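Local coordinates for protein Cg7008-pa (Drosophila melanogaster, PDB 2WAC) that cleaves both DNA and RNA as an endonuclease of the RNA-silencing machinery and, through its extended Tudor domain, binds peptides carrying symmetrically dimethylated arginine, at residues P44-P52 / P95-P103; T10-Q21 / L84-E92. One frame throughout, in Å; residues are numbered along the deposited sequence.

Contact 1: P44-P52 / P95-P103; sequences PPIAGSYTP and PTNRLAALP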
ATOM      1  N   PRO A  44      27.720  12.721   5.273  1.00 28.91           N
ATOM      2  CA  PRO A  44      26.412  13.233   5.684  1.00 29.05           C
ATOM      3  C   PRO A  44      26.131  14.587   5.039  1.00 29.24           C
ATOM      4  O   PRO A  44      27.020  15.443   5.013  1.00 29.21           O
ATOM      5  CB  PRO A  44      26.543  13.385   7.209  1.00 29.05           C
ATOM      6  CG  PRO A  44      27.833  12.721   7.585  1.00 28.97           C
ATOM      7  CD  PRO A  44      28.696  12.759   6.375  1.00 28.85           C
ATOM      8  N   PRO A  45      24.905  14.787   4.522  1.00 29.43           N
ATOM      9  CA  PRO A  45      24.603  16.029   3.806  1.00 29.59           C
ATOM     10  C   PRO A  45      24.449  17.222   4.749  1.00 29.75           C
ATOM     11  O   PRO A  45      24.246  17.041   5.953  1.00 29.76           O
ATOM     12  CB  PRO A  45      23.272  15.736   3.102  1.00 29.54           C
ATOM     13  CG  PRO A  45      22.881  14.344   3.480  1.00 29.53           C
ATOM     14  CD  PRO A  45      23.737  13.894   4.606  1.00 29.44           C
ATOM     15  N   ILE A  46      24.550  18.427   4.193  1.00 29.94           N
ATOM     16  CA  ILE A  46      24.396  19.659   4.962  1.00 30.10           C
ATOM     17  C   ILE A  46      22.921  20.057   5.023  1.00 30.23           C
ATOM     18  O   ILE A  46      22.295  20.310   3.989  1.00 30.28           O
ATOM     19  CB  ILE A  46      25.259  20.814   4.372  1.00 30.13           C
ATOM     20  CG1 ILE A  46      26.754  20.449   4.382  1.00 30.25           C
ATOM     21  CG2 ILE A  46      24.995  22.142   5.102  1.00 30.15           C
ATOM     22  CD1 ILE A  46      27.365  20.209   5.768  1.00 30.29           C
ATOM     23  N   ALA A  47      22.375  20.098   6.237  1.00 30.32           N
ATOM     24  CA  ALA A  47      20.965  20.428   6.448  1.00 30.40           C
ATOM     25  C   ALA A  47      20.631  21.846   5.978  1.00 30.42           C
ATOM     26  O   ALA A  47      21.328  22.804   6.319  1.00 30.38           O
ATOM     27  CB  ALA A  47      20.586  20.241   7.914  1.00 30.38           C
ATOM     28  N   GLY A  48      19.572  21.959   5.180  1.00 30.48           N
ATOM     29  CA  GLY A  48      19.085  23.252   4.698  1.00 30.51           C
ATOM     30  C   GLY A  48      19.667  23.722   3.376  1.00 30.54           C
ATOM     31  O   GLY A  48      19.292  24.785   2.874  1.00 30.65           O
ATOM     32  N   SER A  49      20.586  22.940   2.812  1.00 30.45           N
ATOM     33  CA  SER A  49      21.236  23.297   1.548  1.00 30.32           C
ATOM     34  C   SER A  49      20.446  22.821   0.324  1.00 30.21           C
ATOM     35  O   SER A  49      20.747  23.207  -0.808  1.00 30.28           O
ATOM     36  CB  SER A  49      22.673  22.767   1.505  1.00 30.34           C
ATOM     37  OG  SER A  49      22.707  21.356   1.622  1.00 30.23           O
ATOM     38  N   TYR A  50      19.436  21.987   0.564  1.00 29.93           N
ATOM     39  CA  TYR A  50      18.578  21.465  -0.498  1.00 29.60           C
ATOM     40  C   TYR A  50      17.121  21.883  -0.290  1.00 29.21           C
ATOM     41  O   TYR A  50      16.593  21.804   0.822  1.00 29.20           O
ATOM     42  CB  TYR A  50      18.693  19.934  -0.569  1.00 29.73           C
ATOM     43  CG  TYR A  50      17.914  19.282  -1.698  1.00 30.08           C
ATOM     44  CD1 TYR A  50      18.474  19.143  -2.969  1.00 30.61           C
ATOM     45  CD2 TYR A  50      16.625  18.792  -1.491  1.00 30.34           C
ATOM     46  CE1 TYR A  50      17.765  18.543  -4.009  1.00 30.66           C
ATOM     47  CE2 TYR A  50      15.907  18.192  -2.524  1.00 30.62           C
ATOM     48  CZ  TYR A  50      16.483  18.069  -3.779  1.00 30.85           C
ATOM     49  OH  TYR A  50      15.781  17.476  -4.804  1.00 31.05           O
ATOM     50  N   THR A  51      16.493  22.342  -1.369  1.00 28.62           N
ATOM     51  CA  THR A  51      15.046  22.539  -1.410  1.00 28.09           C
ATOM     52  C   THR A  51      14.512  21.896  -2.698  1.00 27.54           C
ATOM     53  O   THR A  51      15.112  22.054  -3.767  1.00 27.56           O
ATOM     54  CB  THR A  51      14.635  24.040  -1.271  1.00 28.17           C
ATOM     55  OG1 THR A  51      13.234  24.141  -0.973  1.00 28.31           O
ATOM     56  CG2 THR A  51      14.952  24.836  -2.528  1.00 28.23           C
ATOM     57  N   PRO A  52      13.405  21.141  -2.593  1.00 26.92           N
ATOM     58  CA  PRO A  52      12.913  20.381  -3.736  1.00 26.38           C
ATOM     59  C   PRO A  52      11.865  21.097  -4.586  1.00 25.83           C
ATOM     60  O   PRO A  52      11.248  22.068  -4.141  1.00 25.75           O
ATOM     61  CB  PRO A  52      12.285  19.153  -3.075  1.00 26.42           C
ATOM     62  CG  PRO A  52      11.894  19.611  -1.684  1.00 26.74           C
ATOM     63  CD  PRO A  52      12.564  20.929  -1.401  1.00 26.86           C
ATOM     64  N   PRO A  95      10.147  18.814   7.379  1.00 22.96           N
ATOM     65  CA  PRO A  95      10.974  19.953   6.943  1.00 22.85           C
ATOM     66  C   PRO A  95      11.922  19.592   5.795  1.00 22.89           C
ATOM     67  O   PRO A  95      12.463  18.479   5.760  1.00 22.81           O
ATOM     68  CB  PRO A  95      11.773  20.318   8.199  1.00 23.03           C
ATOM     69  CG  PRO A  95      10.957  19.808   9.332  1.00 23.06           C
ATOM     70  CD  PRO A  95      10.312  18.546   8.820  1.00 22.88           C
ATOM     71  N   THR A  96      12.107  20.529   4.866  1.00 22.71           N
ATOM     72  CA  THR A  96      12.965  20.322   3.696  1.00 22.67           C
ATOM     73  C   THR A  96      14.453  20.216   4.050  1.00 22.79           C
ATOM     74  O   THR A  96      15.244  19.718   3.246  1.00 22.66           O
ATOM     75  CB  THR A  96      12.769  21.428   2.633  1.00 22.58           C
ATOM     76  OG1 THR A  96      13.016  22.708   3.225  1.00 22.54           O
ATOM     77  CG2 THR A  96      11.355  21.401   2.075  1.00 22.55           C
ATOM     78  N   ASN A  97      14.831  20.677   5.243  1.00 23.06           N
ATOM     79  CA  ASN A  97      16.206  20.494   5.719  1.00 23.56           C
ATOM     80  C   ASN A  97      16.557  19.039   6.070  1.00 23.72           C
ATOM     81  O   ASN A  97      17.709  18.728   6.371  1.00 23.92           O
ATOM     82  CB  ASN A  97      16.578  21.483   6.848  1.00 23.65           C
ATOM     83  CG  ASN A  97      15.736  21.315   8.106  1.00 23.84           C
ATOM     84  OD1 ASN A  97      15.342  20.210   8.475  1.00 24.70           O
ATOM     85  ND2 ASN A  97      15.478  22.426   8.786  1.00 24.36           N
ATOM     86  N   ARG A  98      15.558  18.157   6.013  1.00 24.00           N
ATOM     87  CA  ARG A  98      15.766  16.715   6.173  1.00 24.20           C
ATOM     88  C   ARG A  98      15.728  15.991   4.824  1.00 24.55           C
ATOM     89  O   ARG A  98      15.617  14.762   4.759  1.00 24.52           O
ATOM     90  CB  ARG A  98      14.736  16.124   7.140  1.00 24.10           C
ATOM     91  CG  ARG A  98      14.962  16.518   8.590  1.00 23.58           C
ATOM     92  CD  ARG A  98      13.889  15.955   9.500  1.00 22.63           C
ATOM     93  NE  ARG A  98      14.043  14.517   9.730  1.00 21.37           N
ATOM     94  CZ  ARG A  98      14.691  13.979  10.761  1.00 20.73           C
ATOM     95  NH1 ARG A  98      15.266  14.745  11.681  1.00 19.86           N
ATOM     96  NH2 ARG A  98      14.764  12.661  10.870  1.00 19.65           N
ATOM     97  N   LEU A  99      15.819  16.773   3.750  1.00 24.94           N
ATOM     98  CA  LEU A  99      15.893  16.239   2.397  1.00 25.52           C
ATOM     99  C   LEU A  99      17.253  16.541   1.789  1.00 26.00           C
ATOM    100  O   LEU A  99      17.831  17.601   2.033  1.00 26.08           O
ATOM    101  CB  LEU A  99      14.785  16.824   1.514  1.00 25.39           C
ATOM    102  CG  LEU A  99      13.334  16.740   2.007  1.00 25.43           C
ATOM    103  CD1 LEU A  99      12.395  17.439   1.040  1.00 24.97           C
ATOM    104  CD2 LEU A  99      12.892  15.304   2.230  1.00 24.66           C
ATOM    105  N   ALA A 100      17.757  15.598   1.000  1.00 26.73           N
ATOM    106  CA  ALA A 100      19.006  15.781   0.274  1.00 27.38           C
ATOM    107  C   ALA A 100      18.866  15.223  -1.135  1.00 27.93           C
ATOM    108  O   ALA A 100      17.955  14.434  -1.411  1.00 27.88           O
ATOM    109  CB  ALA A 100      20.150  15.101   1.009  1.00 27.39           C
ATOM    110  N   ALA A 101      19.760  15.642  -2.027  1.00 28.61           N
ATOM    111  CA  ALA A 101      19.820  15.074  -3.367  1.00 29.26           C
ATOM    112  C   ALA A 101      20.190  13.600  -3.259  1.00 29.70           C
ATOM    113  O   ALA A 101      21.144  13.237  -2.564  1.00 29.89           O
ATOM    114  CB  ALA A 101      20.830  15.824  -4.226  1.00 29.20           C
ATOM    115  N   LEU A 102      19.408  12.756  -3.925  1.00 30.24           N
ATOM    116  CA  LEU A 102      19.698  11.333  -4.008  1.00 30.69           C
ATOM    117  C   LEU A 102      20.777  11.118  -5.068  1.00 31.04           C
ATOM    118  O   LEU A 102      20.622  11.578  -6.204  1.00 31.05           O
ATOM    119  CB  LEU A 102      18.427  10.546  -4.353  1.00 30.72           C
ATOM    120  CG  LEU A 102      18.428   9.013  -4.299  1.00 30.64           C
ATOM    121  CD1 LEU A 102      18.658   8.487  -2.886  1.00 30.52           C
ATOM    122  CD2 LEU A 102      17.121   8.477  -4.850  1.00 30.50           C
ATOM    123  N   PRO A 103      21.880  10.435  -4.698  1.00 31.40           N
ATOM    124  CA  PRO A 103      22.952  10.180  -5.658  1.00 31.66           C
ATOM    125  C   PRO A 103      22.443   9.310  -6.801  1.00 31.91           C
ATOM    126  O   PRO A 103      21.797   8.290  -6.546  1.00 32.02           O
ATOM    127  CB  PRO A 103      24.000   9.422  -4.832  1.00 31.69           C
ATOM    128  CG  PRO A 103      23.668   9.716  -3.409  1.00 31.56           C
ATOM    129  CD  PRO A 103      22.185   9.863  -3.374  1.00 31.39           C
TER
HETATM  130  O   HOH W   1      20.279  18.156   2.908  1.00 27.82           O
HETATM  131  O   HOH W   2      18.255  20.424   2.961  1.00 35.71           O
HETATM  132  O   HOH W   3      15.735  23.088   3.073  1.00 20.09           O
HETATM  133  O   HOH W   4      12.085  24.949   1.540  1.00 23.54           O
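Gly-48 and Asn-97 bring the two backbones closest, their CA atoms 4.1 Å apart, where the type II turn Ile-46 to Ser-49 lies against the short 3-10 segment 96-97. Gly-48 occupies the third position of that turn with a positive phi of 91°, and its N comes within 3.5 Å of Asn-97 CB. Beyond the turn, Tyr-50 lays one ring face over the backbone of strand 99-101: Ala-100 C sits over the ring centre, while Ala-101 N lies nearer the rim, 3.8 Å from Tyr-50 CD1. A chi1 of -176° (CG anti to the backbone N) lays the ring across the backbone of Leu-99 to Ala-101, with CD2 on Leu-99 CB and CE1 on Ala-101 CB. Strand 99-101 closes one margin of the antiparallel Tudor sheet beside strand 57-61, and the loop that follows helix 26-42 is packed on this edge strand of the SH3-like Tudor barrel before it enters strand 57-61. Pro-52 crosses Leu-99 at about a right angle, its CG 3.5 Å from Leu-99 CD1, and its CD rests on Thr-96 CG2; Val-73 and Val-76 of strand 68-77 also touch this proline. At the other end Pro-45 sets CB and CG against Ala-100 CB, next to Phe-40 and Trp-68. Polar links between the segments run through water. One water lies between Leu-99 O (2.7 Å) and Ile-46 O, a second accepts from Tyr-50 N and sits 3.0 Å from Leu-99 O; both have more acceptors in reach than protons. A third donates to Tyr-50 O (2.7 Å) while bonding Thr-96 OG1, which is also hydrogen-bonded to Ser-79 O.

Contact 2: T10-Q21 / L84-E92; sequences TEITETLTFFAQ and LYIDYGNKE
Tyr-88 O receives the hydroxyl of Thr-10 in a 2.7 Å hydrogen bond from OG1, which comes in 17° out of the carbonyl plane. The chi1 of 55° that sets OG1 between the backbone N and the carbonyl carbon of Thr-10 aims it at this acceptor, and Glu-11 CB and Phe-19 CB also touch this oxygen. Gln-21 grips the preceding carbonyl: its extended chain carries NE2 to Asp-87 O at 2.7 Å, a nearly straight bond (163°) with the oxygen in the amide plane. Gly-89 CA lies over a face of the Phe-19 ring, a CH-pi contact 3.5 Å from the centroid. The ring packs directly on the glycine backbone, with Gly-89 O also over that face. Thr-10 and Glu-11 both face Phe-19 in a classic beta bulge, which turns both side chains toward the loop joining strands 80-85 and 91-95 of the Tudor sheet. That loop ends the region involved in dimethylarginine binding, and the hairpin 5-12/17-22 of the other five-stranded sheet packs against it through Thr-10, Glu-11, Phe-19 and Gln-21. Further along, Glu-11 CG lies 3.6 Å from Gly-89 O, and the bend at chi2 beyond it lays the carboxylate against Asn-90 CB. A water accepting from Lys-91 N at 2.8 Å makes only a weak bond to Glu-11 OE2. Leu-84 CD1 reaches Phe-19 CZ at 4.0 Å. Asp-87, whose backbone Gln-21 holds, turns its carboxylate to Arg-70 in a salt bridge and to Tyr-112 N.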
ATOM      1  N   THR A  10       3.174  -3.940   2.938  1.00 22.51           N
ATOM      2  CA  THR A  10       4.007  -3.072   3.773  1.00 22.54           C
ATOM      3  C   THR A  10       3.301  -1.820   4.298  1.00 22.69           C
ATOM      4  O   THR A  10       3.716  -1.249   5.313  1.00 22.67           O
ATOM      5  CB  THR A  10       5.325  -2.681   3.055  1.00 22.57           C
ATOM      6  OG1 THR A  10       5.033  -2.095   1.781  1.00 22.40           O
ATOM      7  CG2 THR A  10       6.203  -3.907   2.856  1.00 22.39           C
ATOM      8  N   GLU A  11       2.237  -1.399   3.615  1.00 22.68           N
ATOM      9  CA  GLU A  11       1.470  -0.218   4.016  1.00 22.86           C
ATOM     10  C   GLU A  11       0.009  -0.334   3.596  1.00 23.02           C
ATOM     11  O   GLU A  11      -0.289  -0.766   2.481  1.00 22.90           O
ATOM     12  CB  GLU A  11       2.094   1.059   3.425  1.00 22.90           C
ATOM     13  CG  GLU A  11       1.407   2.380   3.820  1.00 22.89           C
ATOM     14  CD  GLU A  11       1.682   2.815   5.256  1.00 23.12           C
ATOM     15  OE1 GLU A  11       2.554   2.223   5.924  1.00 22.36           O
ATOM     16  OE2 GLU A  11       1.022   3.769   5.718  1.00 23.61           O
ATOM     17  N   ILE A  12      -0.893   0.047   4.498  1.00 23.23           N
ATOM     18  CA  ILE A  12      -2.323   0.116   4.188  1.00 23.52           C
ATOM     19  C   ILE A  12      -2.836   1.532   4.455  1.00 23.72           C
ATOM     20  O   ILE A  12      -2.536   2.122   5.492  1.00 23.55           O
ATOM     21  CB  ILE A  12      -3.143  -0.933   4.989  1.00 23.53           C
ATOM     22  CG1 ILE A  12      -2.651  -2.349   4.669  1.00 23.38           C
ATOM     23  CG2 ILE A  12      -4.639  -0.818   4.678  1.00 23.65           C
ATOM     24  CD1 ILE A  12      -2.825  -3.338   5.796  1.00 23.21           C
ATOM     25  N   THR A  13      -3.598   2.067   3.503  1.00 24.05           N
ATOM     26  CA  THR A  13      -4.155   3.417   3.616  1.00 24.42           C
ATOM     27  C   THR A  13      -5.600   3.372   4.109  1.00 24.71           C
ATOM     28  O   THR A  13      -6.189   2.293   4.234  1.00 24.70           O
ATOM     29  CB  THR A  13      -4.094   4.184   2.271  1.00 24.38           C
ATOM     30  OG1 THR A  13      -5.086   3.667   1.376  1.00 24.37           O
ATOM     31  CG2 THR A  13      -2.710   4.067   1.633  1.00 24.32           C
ATOM     32  N   GLU A  14      -6.167   4.551   4.366  1.00 25.07           N
ATOM     33  CA  GLU A  14      -7.522   4.684   4.913  1.00 25.43           C
ATOM     34  C   GLU A  14      -8.656   4.386   3.920  1.00 25.41           C
ATOM     35  O   GLU A  14      -9.823   4.336   4.311  1.00 25.53           O
ATOM     36  CB  GLU A  14      -7.710   6.068   5.555  1.00 25.66           C
ATOM     37  CG  GLU A  14      -7.396   7.253   4.638  1.00 26.32           C
ATOM     38  CD  GLU A  14      -7.356   8.588   5.372  1.00 27.46           C
ATOM     39  OE1 GLU A  14      -8.161   8.794   6.306  1.00 27.74           O
ATOM     40  OE2 GLU A  14      -6.518   9.440   5.003  1.00 27.90           O
ATOM     41  N   THR A  15      -8.310   4.187   2.648  1.00 25.26           N
ATOM     42  CA  THR A  15      -9.295   3.875   1.607  1.00 24.99           C
ATOM     43  C   THR A  15      -9.166   2.429   1.118  1.00 24.86           C
ATOM     44  O   THR A  15      -9.722   2.057   0.077  1.00 24.81           O
ATOM     45  CB  THR A  15      -9.176   4.837   0.404  1.00 25.03           C
ATOM     46  OG1 THR A  15      -7.866   4.731  -0.168  1.00 24.85           O
ATOM     47  CG2 THR A  15      -9.431   6.279   0.831  1.00 24.85           C
ATOM     48  N   LEU A  16      -8.434   1.626   1.889  1.00 24.61           N
ATOM     49  CA  LEU A  16      -8.147   0.223   1.566  1.00 24.36           C
ATOM     50  C   LEU A  16      -7.346   0.014   0.278  1.00 24.01           C
ATOM     51  O   LEU A  16      -7.490  -1.005  -0.398  1.00 24.08           O
ATOM     52  CB  LEU A  16      -9.416  -0.645   1.599  1.00 24.44           C
ATOM     53  CG  LEU A  16      -9.981  -1.001   2.980  1.00 24.47           C
ATOM     54  CD1 LEU A  16     -11.305  -1.716   2.841  1.00 24.60           C
ATOM     55  CD2 LEU A  16      -9.013  -1.853   3.786  1.00 24.83           C
ATOM     56  N   THR A  17      -6.517   0.995  -0.065  1.00 23.49           N
ATOM     57  CA  THR A  17      -5.419   0.737  -0.984  1.00 22.95           C
ATOM     58  C   THR A  17      -4.270   0.221  -0.122  1.00 22.53           C
ATOM     59  O   THR A  17      -4.265   0.413   1.100  1.00 22.29           O
ATOM     60  CB  THR A  17      -4.997   1.979  -1.822  1.00 23.00           C
ATOM     61  OG1 THR A  17      -4.381   2.962  -0.983  1.00 22.82           O
ATOM     62  CG2 THR A  17      -6.197   2.590  -2.546  1.00 22.93           C
ATOM     63  N   PHE A  18      -3.318  -0.463  -0.743  1.00 22.04           N
ATOM     64  CA  PHE A  18      -2.187  -1.016  -0.010  1.00 21.75           C
ATOM     65  C   PHE A  18      -0.938  -1.021  -0.876  1.00 21.60           C
ATOM     66  O   PHE A  18      -1.026  -1.059  -2.103  1.00 21.48           O
ATOM     67  CB  PHE A  18      -2.499  -2.432   0.508  1.00 21.56           C
ATOM     68  CG  PHE A  18      -2.792  -3.431  -0.582  1.00 21.25           C
ATOM     69  CD1 PHE A  18      -4.090  -3.599  -1.062  1.00 20.44           C
ATOM     70  CD2 PHE A  18      -1.770  -4.203  -1.130  1.00 20.79           C
ATOM     71  CE1 PHE A  18      -4.364  -4.515  -2.075  1.00 20.47           C
ATOM     72  CE2 PHE A  18      -2.033  -5.119  -2.146  1.00 20.70           C
ATOM     73  CZ  PHE A  18      -3.333  -5.278  -2.618  1.00 20.07           C
ATOM     74  N   PHE A  19       0.220  -0.975  -0.225  1.00 21.45           N
ATOM     75  CA  PHE A  19       1.496  -1.121  -0.906  1.00 21.44           C
ATOM     76  C   PHE A  19       2.062  -2.504  -0.633  1.00 21.59           C
ATOM     77  O   PHE A  19       2.022  -2.990   0.502  1.00 21.67           O
ATOM     78  CB  PHE A  19       2.489  -0.051  -0.444  1.00 21.39           C
ATOM     79  CG  PHE A  19       2.188   1.327  -0.961  1.00 20.97           C
ATOM     80  CD1 PHE A  19       1.163   2.088  -0.406  1.00 21.17           C
ATOM     81  CD2 PHE A  19       2.947   1.875  -1.990  1.00 20.53           C
ATOM     82  CE1 PHE A  19       0.888   3.370  -0.878  1.00 21.03           C
ATOM     83  CE2 PHE A  19       2.681   3.151  -2.467  1.00 20.82           C
ATOM     84  CZ  PHE A  19       1.648   3.901  -1.910  1.00 20.90           C
ATOM     85  N   ALA A  20       2.593  -3.131  -1.677  1.00 21.68           N
ATOM     86  CA  ALA A  20       3.182  -4.457  -1.557  1.00 21.89           C
ATOM     87  C   ALA A  20       4.585  -4.507  -2.158  1.00 22.05           C
ATOM     88  O   ALA A  20       4.849  -3.890  -3.191  1.00 21.98           O
ATOM     89  CB  ALA A  20       2.283  -5.498  -2.214  1.00 21.71           C
ATOM     90  N   GLN A  21       5.475  -5.239  -1.490  1.00 22.37           N
ATOM     91  CA  GLN A  21       6.804  -5.541  -2.015  1.00 22.82           C
ATOM     92  C   GLN A  21       6.814  -6.951  -2.589  1.00 23.17           C
ATOM     93  O   GLN A  21       6.170  -7.847  -2.049  1.00 23.13           O
ATOM     94  CB  GLN A  21       7.860  -5.463  -0.908  1.00 22.68           C
ATOM     95  CG  GLN A  21       8.156  -4.069  -0.374  1.00 22.92           C
ATOM     96  CD  GLN A  21       8.992  -4.096   0.902  1.00 23.11           C
ATOM     97  OE1 GLN A  21       9.153  -5.142   1.535  1.00 23.42           O
ATOM     98  NE2 GLN A  21       9.512  -2.939   1.293  1.00 23.07           N
ATOM     99  N   LEU A  84       6.657  10.658  -0.254  1.00 21.52           N
ATOM    100  CA  LEU A  84       6.276   9.252  -0.241  1.00 21.51           C
ATOM    101  C   LEU A  84       7.543   8.410  -0.182  1.00 21.48           C
ATOM    102  O   LEU A  84       8.435   8.578  -1.010  1.00 21.42           O
ATOM    103  CB  LEU A  84       5.465   8.893  -1.496  1.00 21.42           C
ATOM    104  CG  LEU A  84       5.314   7.399  -1.839  1.00 21.48           C
ATOM    105  CD1 LEU A  84       4.360   6.692  -0.880  1.00 20.96           C
ATOM    106  CD2 LEU A  84       4.873   7.194  -3.288  1.00 21.04           C
ATOM    107  N   TYR A  85       7.622   7.511   0.798  1.00 21.52           N
ATOM    108  CA  TYR A  85       8.744   6.579   0.890  1.00 21.52           C
ATOM    109  C   TYR A  85       8.517   5.422  -0.078  1.00 21.54           C
ATOM    110  O   TYR A  85       7.796   4.469   0.223  1.00 21.45           O
ATOM    111  CB  TYR A  85       8.956   6.121   2.338  1.00 21.60           C
ATOM    112  CG  TYR A  85       9.365   7.267   3.236  1.00 21.58           C
ATOM    113  CD1 TYR A  85      10.683   7.724   3.254  1.00 22.02           C
ATOM    114  CD2 TYR A  85       8.431   7.921   4.042  1.00 21.73           C
ATOM    115  CE1 TYR A  85      11.068   8.792   4.061  1.00 22.19           C
ATOM    116  CE2 TYR A  85       8.805   8.991   4.855  1.00 22.21           C
ATOM    117  CZ  TYR A  85      10.127   9.420   4.859  1.00 22.29           C
ATOM    118  OH  TYR A  85      10.513  10.477   5.655  1.00 22.18           O
ATOM    119  N   ILE A  86       9.145   5.536  -1.250  1.00 21.66           N
ATOM    120  CA  ILE A  86       8.805   4.733  -2.436  1.00 21.68           C
ATOM    121  C   ILE A  86       9.057   3.230  -2.327  1.00 21.86           C
ATOM    122  O   ILE A  86       8.506   2.445  -3.102  1.00 21.92           O
ATOM    123  CB  ILE A  86       9.491   5.282  -3.729  1.00 21.69           C
ATOM    124  CG1 ILE A  86      11.016   5.358  -3.562  1.00 21.30           C
ATOM    125  CG2 ILE A  86       8.898   6.641  -4.121  1.00 21.13           C
ATOM    126  CD1 ILE A  86      11.790   5.298  -4.873  1.00 21.21           C
ATOM    127  N   ASP A  87       9.883   2.831  -1.367  1.00 22.01           N
ATOM    128  CA  ASP A  87      10.213   1.420  -1.198  1.00 22.19           C
ATOM    129  C   ASP A  87       9.354   0.733  -0.131  1.00 22.39           C
ATOM    130  O   ASP A  87       9.475  -0.480   0.080  1.00 22.35           O
ATOM    131  CB  ASP A  87      11.708   1.258  -0.907  1.00 22.09           C
ATOM    132  CG  ASP A  87      12.582   1.723  -2.062  1.00 21.96           C
ATOM    133  OD1 ASP A  87      12.198   1.510  -3.235  1.00 21.82           O
ATOM    134  OD2 ASP A  87      13.659   2.298  -1.803  1.00 21.61           O
ATOM    135  N   TYR A  88       8.480   1.509   0.515  1.00 22.58           N
ATOM    136  CA  TYR A  88       7.650   1.017   1.626  1.00 22.81           C
ATOM    137  C   TYR A  88       6.174   1.397   1.519  1.00 22.91           C
ATOM    138  O   TYR A  88       5.300   0.569   1.786  1.00 23.17           O
ATOM    139  CB  TYR A  88       8.226   1.475   2.973  1.00 22.84           C
ATOM    140  CG  TYR A  88       9.626   0.961   3.204  1.00 22.89           C
ATOM    141  CD1 TYR A  88       9.843  -0.288   3.785  1.00 22.88           C
ATOM    142  CD2 TYR A  88      10.736   1.711   2.810  1.00 22.91           C
ATOM    143  CE1 TYR A  88      11.133  -0.773   3.982  1.00 22.82           C
ATOM    144  CE2 TYR A  88      12.025   1.234   2.998  1.00 22.70           C
ATOM    145  CZ  TYR A  88      12.218  -0.004   3.586  1.00 22.71           C
ATOM    146  OH  TYR A  88      13.497  -0.470   3.775  1.00 22.47           O
ATOM    147  N   GLY A  89       5.900   2.644   1.146  1.00 22.93           N
ATOM    148  CA  GLY A  89       4.528   3.079   0.911  1.00 22.92           C
ATOM    149  C   GLY A  89       3.959   4.123   1.852  1.00 22.99           C
ATOM    150  O   GLY A  89       2.912   4.707   1.563  1.00 23.03           O
ATOM    151  N   ASN A  90       4.625   4.359   2.980  1.00 22.91           N
ATOM    152  CA  ASN A  90       4.183   5.409   3.897  1.00 22.99           C
ATOM    153  C   ASN A  90       4.556   6.810   3.405  1.00 23.10           C
ATOM    154  O   ASN A  90       5.509   6.982   2.645  1.00 23.09           O
ATOM    155  CB  ASN A  90       4.684   5.169   5.330  1.00 22.81           C
ATOM    156  CG  ASN A  90       6.199   5.093   5.423  1.00 22.74           C
ATOM    157  OD1 ASN A  90       6.849   4.396   4.642  1.00 22.58           O
ATOM    158  ND2 ASN A  90       6.765   5.798   6.393  1.00 21.78           N
ATOM    159  N   LYS A  91       3.777   7.794   3.844  1.00 23.34           N
ATOM    160  CA  LYS A  91       3.999   9.197   3.522  1.00 23.57           C
ATOM    161  C   LYS A  91       4.142   9.994   4.809  1.00 23.42           C
ATOM    162  O   LYS A  91       3.601   9.601   5.846  1.00 23.43           O
ATOM    163  CB  LYS A  91       2.803   9.764   2.754  1.00 23.70           C
ATOM    164  CG  LYS A  91       2.591   9.241   1.349  1.00 24.63           C
ATOM    165  CD  LYS A  91       1.352   9.903   0.753  1.00 26.28           C
ATOM    166  CE  LYS A  91       1.161   9.573  -0.716  1.00 27.41           C
ATOM    167  NZ  LYS A  91       0.718   8.174  -0.929  1.00 28.79           N
ATOM    168  N   GLU A  92       4.861  11.113   4.742  1.00 23.26           N
ATOM    169  CA  GLU A  92       4.855  12.096   5.828  1.00 23.18           C
ATOM    170  C   GLU A  92       5.176  13.512   5.345  1.00 23.30           C
ATOM    171  O   GLU A  92       5.790  13.703   4.289  1.00 23.33           O
ATOM    172  CB  GLU A  92       5.800  11.688   6.973  1.00 23.18           C
ATOM    173  CG  GLU A  92       7.276  12.023   6.754  1.00 22.72           C
ATOM    174  CD  GLU A  92       8.146  11.699   7.960  1.00 22.28           C
ATOM    175  OE1 GLU A  92       7.650  11.766   9.104  1.00 22.34           O
ATOM    176  OE2 GLU A  92       9.337  11.383   7.763  1.00 22.20           O
TER
HETATM  177  O   HOH W   5       1.425   7.182   5.326  1.00 18.49           O

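The centres of contacts 1 and 2 lie about 23 Å apart, and both reach the same antiparallel Tudor sheet. Strand 91-95 follows the loop of contact 2 and leads directly into the 3-10 segment and strand 99-101 of contact 1, so the two sites adjoin in sequence without otherwise touching. Their segments alternate along the chain, with helix 26-42 running from the hairpin of contact 2 to the loop of contact 1. Contact 2, about 3 Å from the chain centre, ties the dimethylarginine-binding region 62-90 to the neighbouring sheet; contact 1, about 26 Å from that centre, packs a loop on the Tudor barrel. Arg-98, in the second segment of contact 1, bonds Gln-61 O and Asn-66 OD1, the latter inside that binding region.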